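Local coordinates for protein piwi (PDB 6KR6) that binds piRNAs directly and, in complex with them, represses transposable elements during meiosis, at residues A[598-609]-A[631-642]. Numbering follows the deposited sequence.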
ATOM      1  N   ALA A 598      11.220  13.902 -11.290  1.00 64.81           N
ATOM      2  CA  ALA A 598      12.299  14.661 -10.667  1.00 61.88           C
ATOM      3  C   ALA A 598      12.059  16.150 -10.852  1.00 66.38           C
ATOM      4  O   ALA A 598      11.909  16.619 -11.983  1.00 72.55           O
ATOM      5  CB  ALA A 598      13.652  14.261 -11.256  1.00 67.31           C
ATOM      6  N   SER A 599      12.040  16.891  -9.748  1.00 66.06           N
ATOM      7  CA  SER A 599      11.938  18.340  -9.810  1.00 65.00           C
ATOM      8  C   SER A 599      13.294  18.947 -10.160  1.00 66.73           C
ATOM      9  O   SER A 599      14.331  18.278 -10.135  1.00 68.96           O
ATOM     10  CB  SER A 599      11.430  18.905  -8.486  1.00 67.91           C
ATOM     11  OG  SER A 599      12.500  19.122  -7.580  1.00 72.88           O
ATOM     12  N   MET A 600      13.282  20.243 -10.489  1.00 72.18           N
ATOM     13  CA  MET A 600      14.471  20.943 -10.977  1.00 73.04           C
ATOM     14  C   MET A 600      14.601  22.286 -10.262  1.00 75.75           C
ATOM     15  O   MET A 600      14.415  23.342 -10.872  1.00 88.13           O
ATOM     16  CB  MET A 600      14.414  21.135 -12.495  1.00 68.14           C
ATOM     17  CG  MET A 600      14.202  19.860 -13.275  1.00 73.65           C
ATOM     18  SD  MET A 600      15.448  19.646 -14.555  1.00 79.70           S
ATOM     19  CE  MET A 600      15.624  17.868 -14.525  1.00 84.02           C
ATOM     20  N   ASP A 601      14.937  22.240  -8.973  1.00 72.31           N
ATOM     21  CA  ASP A 601      15.180  23.441  -8.174  1.00 89.53           C
ATOM     22  C   ASP A 601      13.989  24.398  -8.284  1.00 86.55           C
ATOM     23  O   ASP A 601      14.020  25.414  -8.982  1.00 79.61           O
ATOM     24  CB  ASP A 601      16.484  24.116  -8.610  1.00 82.65           C
ATOM     25  CG  ASP A 601      16.993  25.127  -7.599  1.00 86.35           C
ATOM     26  OD1 ASP A 601      16.346  25.300  -6.545  1.00 88.96           O
ATOM     27  OD2 ASP A 601      18.049  25.743  -7.857  1.00 94.20           O
ATOM     28  N   LEU A 602      12.926  24.018  -7.571  1.00 85.91           N
ATOM     29  CA  LEU A 602      11.609  24.614  -7.771  1.00 81.87           C
ATOM     30  C   LEU A 602      11.584  26.115  -7.510  1.00 82.40           C
ATOM     31  O   LEU A 602      10.690  26.804  -8.013  1.00 87.00           O
ATOM     32  CB  LEU A 602      10.584  23.905  -6.888  1.00 77.24           C
ATOM     33  CG  LEU A 602      10.443  22.410  -7.183  1.00 73.56           C
ATOM     34  CD1 LEU A 602       9.510  21.747  -6.188  1.00 77.09           C
ATOM     35  CD2 LEU A 602       9.952  22.202  -8.608  1.00 72.12           C
ATOM     36  N   GLN A 603      12.542  26.645  -6.747  1.00 80.29           N
ATOM     37  CA  GLN A 603      12.541  28.079  -6.484  1.00 84.44           C
ATOM     38  C   GLN A 603      12.974  28.891  -7.697  1.00 86.25           C
ATOM     39  O   GLN A 603      12.717  30.098  -7.738  1.00 87.12           O
ATOM     40  CB  GLN A 603      13.432  28.402  -5.283  1.00 80.27           C
ATOM     41  CG  GLN A 603      14.900  28.051  -5.452  1.00 84.90           C
ATOM     42  CD  GLN A 603      15.726  28.432  -4.235  1.00 95.29           C
ATOM     43  OE1 GLN A 603      16.955  28.475  -4.292  1.00 95.21           O
ATOM     44  NE2 GLN A 603      15.050  28.708  -3.125  1.00 89.00           N
ATOM     45  N   GLN A 604      13.611  28.263  -8.687  1.00 89.29           N
ATOM     46  CA  GLN A 604      13.994  28.940  -9.923  1.00 76.42           C
ATOM     47  C   GLN A 604      13.249  28.362 -11.120  1.00 76.05           C
ATOM     48  O   GLN A 604      12.425  29.053 -11.728  1.00 80.84           O
ATOM     49  CB  GLN A 604      15.506  28.854 -10.143  1.00 89.69           C
ATOM     50  CG  GLN A 604      16.336  29.766  -9.261  1.00 95.40           C
ATOM     51  CD  GLN A 604      17.772  29.859  -9.736  1.00115.40           C
ATOM     52  OE1 GLN A 604      18.096  29.437 -10.847  1.00117.99           O
ATOM     53  NE2 GLN A 604      18.642  30.412  -8.899  1.00126.53           N
ATOM     54  N   ASN A 605      13.525  27.109 -11.484  1.00 78.02           N
ATOM     55  CA  ASN A 605      12.957  26.527 -12.695  1.00 71.82           C
ATOM     56  C   ASN A 605      11.513  26.084 -12.487  1.00 81.37           C
ATOM     57  O   ASN A 605      10.631  26.446 -13.273  1.00100.07           O
ATOM     58  CB  ASN A 605      13.821  25.353 -13.159  1.00 72.59           C
ATOM     59  CG  ASN A 605      13.338  24.743 -14.461  1.00 74.47           C
ATOM     60  OD1 ASN A 605      12.478  25.301 -15.145  1.00 81.16           O
ATOM     61  ND2 ASN A 605      13.900  23.596 -14.818  1.00 86.78           N
ATOM     62  N   SER A 606      11.260  25.291 -11.444  1.00 71.33           N
ATOM     63  CA  SER A 606       9.909  24.849 -11.092  1.00 81.06           C
ATOM     64  C   SER A 606       9.262  24.042 -12.218  1.00 75.99           C
ATOM     65  O   SER A 606       8.105  24.260 -12.584  1.00 74.33           O
ATOM     66  CB  SER A 606       9.032  26.041 -10.697  1.00 79.87           C
ATOM     67  OG  SER A 606       7.657  25.726 -10.826  1.00 86.57           O
ATOM     68  N   THR A 607      10.017  23.091 -12.762  1.00 80.85           N
ATOM     69  CA  THR A 607       9.494  22.141 -13.734  1.00 71.31           C
ATOM     70  C   THR A 607       9.899  20.735 -13.312  1.00 72.33           C
ATOM     71  O   THR A 607      10.644  20.542 -12.349  1.00 68.82           O
ATOM     72  CB  THR A 607       9.991  22.440 -15.155  1.00 76.03           C
ATOM     73  OG1 THR A 607      10.467  23.788 -15.224  1.00 85.80           O
ATOM     74  CG2 THR A 607       8.856  22.265 -16.158  1.00 79.92           C
ATOM     75  N   TYR A 608       9.396  19.744 -14.043  1.00 72.89           N
ATOM     76  CA  TYR A 608       9.572  18.351 -13.669  1.00 61.79           C
ATOM     77  C   TYR A 608       9.988  17.525 -14.877  1.00 65.45           C
ATOM     78  O   TYR A 608       9.644  17.838 -16.019  1.00 73.00           O
ATOM     79  CB  TYR A 608       8.288  17.786 -13.046  1.00 66.24           C
ATOM     80  CG  TYR A 608       7.872  18.490 -11.770  1.00 70.53           C
ATOM     81  CD1 TYR A 608       8.224  17.983 -10.527  1.00 71.34           C
ATOM     82  CD2 TYR A 608       7.136  19.667 -11.812  1.00 69.98           C
ATOM     83  CE1 TYR A 608       7.849  18.624  -9.359  1.00 60.92           C
ATOM     84  CE2 TYR A 608       6.755  20.314 -10.651  1.00 75.12           C
ATOM     85  CZ  TYR A 608       7.115  19.787  -9.427  1.00 73.27           C
ATOM     86  OH  TYR A 608       6.744  20.424  -8.266  1.00 85.99           O
ATOM     87  N   PHE A 609      10.735  16.460 -14.601  1.00 71.77           N
ATOM     88  CA  PHE A 609      11.270  15.552 -15.605  1.00 72.61           C
ATOM     89  C   PHE A 609      10.771  14.151 -15.284  1.00 68.58           C
ATOM     90  O   PHE A 609      10.897  13.696 -14.144  1.00 63.66           O
ATOM     91  CB  PHE A 609      12.803  15.616 -15.608  1.00 74.83           C
ATOM     92  CG  PHE A 609      13.466  14.535 -16.411  1.00 73.34           C
ATOM     93  CD1 PHE A 609      13.712  14.711 -17.763  1.00 77.00           C
ATOM     94  CD2 PHE A 609      13.879  13.359 -15.807  1.00 72.71           C
ATOM     95  CE1 PHE A 609      14.336  13.724 -18.498  1.00 74.86           C
ATOM     96  CE2 PHE A 609      14.503  12.372 -16.539  1.00 73.55           C
ATOM     97  CZ  PHE A 609      14.729  12.552 -17.888  1.00 75.65           C
ATOM     98  N   LYS A 631      19.564   9.956 -16.033  1.00 73.54           N
ATOM     99  CA  LYS A 631      18.913  10.845 -16.991  1.00 67.90           C
ATOM    100  C   LYS A 631      18.384  12.097 -16.306  1.00 69.97           C
ATOM    101  O   LYS A 631      18.518  13.210 -16.830  1.00 70.67           O
ATOM    102  CB  LYS A 631      17.776  10.112 -17.705  1.00 71.61           C
ATOM    103  CG  LYS A 631      18.220   8.935 -18.555  1.00 86.93           C
ATOM    104  CD  LYS A 631      17.030   8.199 -19.150  1.00102.48           C
ATOM    105  CE  LYS A 631      16.306   9.053 -20.177  1.00113.68           C
ATOM    106  NZ  LYS A 631      15.194   8.310 -20.831  1.00108.74           N
ATOM    107  N   ALA A 632      17.777  11.932 -15.129  1.00 76.27           N
ATOM    108  CA  ALA A 632      17.255  13.085 -14.402  1.00 68.12           C
ATOM    109  C   ALA A 632      18.372  14.047 -14.013  1.00 71.86           C
ATOM    110  O   ALA A 632      18.238  15.267 -14.181  1.00 74.09           O
ATOM    111  CB  ALA A 632      16.483  12.620 -13.169  1.00 72.48           C
ATOM    112  N   LEU A 633      19.487  13.518 -13.500  1.00 75.04           N
ATOM    113  CA  LEU A 633      20.608  14.382 -13.129  1.00 70.51           C
ATOM    114  C   LEU A 633      21.196  15.087 -14.347  1.00 71.05           C
ATOM    115  O   LEU A 633      21.574  16.266 -14.274  1.00 69.65           O
ATOM    116  CB  LEU A 633      21.686  13.567 -12.414  1.00 65.85           C
ATOM    117  CG  LEU A 633      21.320  13.040 -11.027  1.00 68.22           C
ATOM    118  CD1 LEU A 633      22.462  12.232 -10.435  1.00 65.86           C
ATOM    119  CD2 LEU A 633      20.944  14.193 -10.111  1.00 61.13           C
ATOM    120  N   ARG A 634      21.286  14.378 -15.475  1.00 69.74           N
ATOM    121  CA  ARG A 634      21.813  14.983 -16.694  1.00 67.18           C
ATOM    122  C   ARG A 634      20.924  16.124 -17.169  1.00 75.30           C
ATOM    123  O   ARG A 634      21.421  17.192 -17.547  1.00 83.09           O
ATOM    124  CB  ARG A 634      21.958  13.921 -17.784  1.00 63.63           C
ATOM    125  N   GLN A 635      19.604  15.917 -17.156  1.00 76.67           N
ATOM    126  CA  GLN A 635      18.687  16.992 -17.525  1.00 75.07           C
ATOM    127  C   GLN A 635      18.813  18.169 -16.567  1.00 76.54           C
ATOM    128  O   GLN A 635      18.771  19.334 -16.987  1.00 80.73           O
ATOM    129  CB  GLN A 635      17.251  16.471 -17.550  1.00 75.81           C
ATOM    130  CG  GLN A 635      16.214  17.502 -17.975  1.00 73.30           C
ATOM    131  CD  GLN A 635      16.167  17.705 -19.473  1.00 83.89           C
ATOM    132  OE1 GLN A 635      16.689  16.895 -20.237  1.00 92.42           O
ATOM    133  NE2 GLN A 635      15.538  18.793 -19.904  1.00 78.06           N
ATOM    134  N   TYR A 636      18.982  17.883 -15.273  1.00 77.32           N
ATOM    135  CA  TYR A 636      19.125  18.955 -14.293  1.00 72.63           C
ATOM    136  C   TYR A 636      20.360  19.799 -14.573  1.00 74.74           C
ATOM    137  O   TYR A 636      20.304  21.032 -14.507  1.00 77.30           O
ATOM    138  CB  TYR A 636      19.184  18.374 -12.879  1.00 79.68           C
ATOM    139  CG  TYR A 636      19.168  19.409 -11.772  1.00 72.78           C
ATOM    140  CD1 TYR A 636      20.335  20.040 -11.366  1.00 75.26           C
ATOM    141  CD2 TYR A 636      17.986  19.749 -11.125  1.00 73.14           C
ATOM    142  CE1 TYR A 636      20.328  20.979 -10.355  1.00 70.33           C
ATOM    143  CE2 TYR A 636      17.971  20.689 -10.110  1.00 68.45           C
ATOM    144  CZ  TYR A 636      19.146  21.301  -9.730  1.00 64.90           C
ATOM    145  OH  TYR A 636      19.146  22.237  -8.723  1.00 67.22           O
ATOM    146  N   GLN A 637      21.489  19.156 -14.882  1.00 78.43           N
ATOM    147  CA  GLN A 637      22.696  19.938 -15.145  1.00 76.81           C
ATOM    148  C   GLN A 637      22.636  20.617 -16.508  1.00 80.05           C
ATOM    149  O   GLN A 637      23.254  21.670 -16.697  1.00 76.60           O
ATOM    150  CB  GLN A 637      23.947  19.065 -15.027  1.00 76.27           C
ATOM    151  CG  GLN A 637      24.259  18.205 -16.235  1.00 83.21           C
ATOM    152  CD  GLN A 637      25.569  17.457 -16.077  1.00 91.17           C
ATOM    153  OE1 GLN A 637      26.245  17.580 -15.056  1.00 94.95           O
ATOM    154  NE2 GLN A 637      25.933  16.677 -17.088  1.00 98.10           N
ATOM    155  N   HIS A 638      21.894  20.051 -17.463  1.00 84.22           N
ATOM    156  CA  HIS A 638      21.721  20.721 -18.746  1.00 78.78           C
ATOM    157  C   HIS A 638      20.800  21.929 -18.638  1.00 67.33           C
ATOM    158  O   HIS A 638      20.881  22.834 -19.477  1.00 87.41           O
ATOM    159  CB  HIS A 638      21.178  19.740 -19.787  1.00 84.97           C
ATOM    160  CG  HIS A 638      21.168  20.284 -21.182  1.00 99.54           C
ATOM    161  ND1 HIS A 638      22.285  20.286 -21.988  1.00 97.89           N
ATOM    162  CD2 HIS A 638      20.177  20.849 -21.911  1.00 98.90           C
ATOM    163  CE1 HIS A 638      21.983  20.826 -23.157  1.00101.83           C
ATOM    164  NE2 HIS A 638      20.709  21.176 -23.135  1.00108.78           N
ATOM    165  N   GLU A 639      19.926  21.961 -17.632  1.00 73.65           N
ATOM    166  CA  GLU A 639      19.057  23.112 -17.415  1.00 73.92           C
ATOM    167  C   GLU A 639      19.613  24.126 -16.423  1.00 71.33           C
ATOM    168  O   GLU A 639      19.190  25.286 -16.452  1.00 74.63           O
ATOM    169  CB  GLU A 639      17.677  22.656 -16.930  1.00 71.20           C
ATOM    170  CG  GLU A 639      16.907  21.847 -17.951  1.00 76.30           C
ATOM    171  CD  GLU A 639      15.429  21.797 -17.646  1.00 80.13           C
ATOM    172  OE1 GLU A 639      14.908  22.771 -17.060  1.00 74.65           O
ATOM    173  OE2 GLU A 639      14.788  20.784 -17.990  1.00 85.36           O
ATOM    174  N   HIS A 640      20.537  23.725 -15.549  1.00 79.07           N
ATOM    175  CA  HIS A 640      21.066  24.614 -14.524  1.00 78.74           C
ATOM    176  C   HIS A 640      22.577  24.789 -14.576  1.00 76.27           C
ATOM    177  O   HIS A 640      23.123  25.514 -13.736  1.00 73.99           O
ATOM    178  CB  HIS A 640      20.668  24.112 -13.128  1.00 84.43           C
ATOM    179  CG  HIS A 640      19.238  24.378 -12.778  1.00 81.81           C
ATOM    180  ND1 HIS A 640      18.855  25.408 -11.945  1.00 88.36           N
ATOM    181  CD2 HIS A 640      18.098  23.753 -13.154  1.00 78.95           C
ATOM    182  CE1 HIS A 640      17.540  25.403 -11.821  1.00 91.00           C
ATOM    183  NE2 HIS A 640      17.056  24.409 -12.544  1.00 85.94           N
ATOM    184  N   ARG A 641      23.266  24.151 -15.526  1.00 78.42           N
ATOM    185  CA  ARG A 641      24.726  24.213 -15.634  1.00 82.89           C
ATOM    186  C   ARG A 641      25.412  23.775 -14.341  1.00 76.87           C
ATOM    187  O   ARG A 641      26.533  24.197 -14.046  1.00 83.95           O
ATOM    188  CB  ARG A 641      25.197  25.612 -16.045  1.00 73.20           C
ATOM    189  N   LYS A 642      24.743  22.921 -13.568  1.00 78.55           N
ATOM    190  CA  LYS A 642      25.263  22.422 -12.301  1.00 78.98           C
ATOM    191  C   LYS A 642      24.357  21.300 -11.816  1.00 83.25           C
ATOM    192  O   LYS A 642      23.174  21.243 -12.163  1.00 74.78           O
ATOM    193  CB  LYS A 642      25.358  23.531 -11.245  1.00 71.85           C
ATOM    194  CG  LYS A 642      24.035  24.214 -10.916  1.00 79.15           C
ATOM    195  CD  LYS A 642      24.257  25.411 -10.000  1.00 80.66           C
ATOM    196  CE  LYS A 642      23.003  26.267  -9.864  1.00 93.02           C
ATOM    197  NZ  LYS A 642      22.074  25.756  -8.817  1.00 95.51           N
TER
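Helix 631-640 lies against the paired strand ends 598-599 and 608-609 and runs at 43° to the short, weakly bonded helical turn 601-605, with CA of Met600 6.1 Å from CA of Tyr636. Phe609, its CG anti to the backbone N, takes CB of Gln635 over one ring face, while CD2 lies 3.8 Å from CB of Ala632, which also meets CB of Ala598. An alanine in place of Phe609 would probably open a gap over Ala632 and Gln635, leaving them Ala598 and Met600. Met600 bends at chi2 and chi3, bringing CE 3.5 Å from CG of Gln635 and SD obliquely beside the Tyr636 ring, a Met-aromatic contact. The edge of that ring meets the backbone of 599-601. His640 NE2 gives a weak hydrogen bond to Met600 O (3.3 Å); its ring edge meets CB of Asn605, and CE1 lies near CB of Asp601. Asn605 ND2 bonds weakly to Glu639 OE1, whose carboxylate is positioned by an intrahelical bond (166°) from Gln635 NE2 to OE2 and by Lys805. Within the RNase H-like Piwi domain, an apolar patch and weak polar bonds thus join helix and hairpin; beyond the helix end, Lys642 NZ stands 4.1 Å from Asp601 OD2, so any attraction is probably weak.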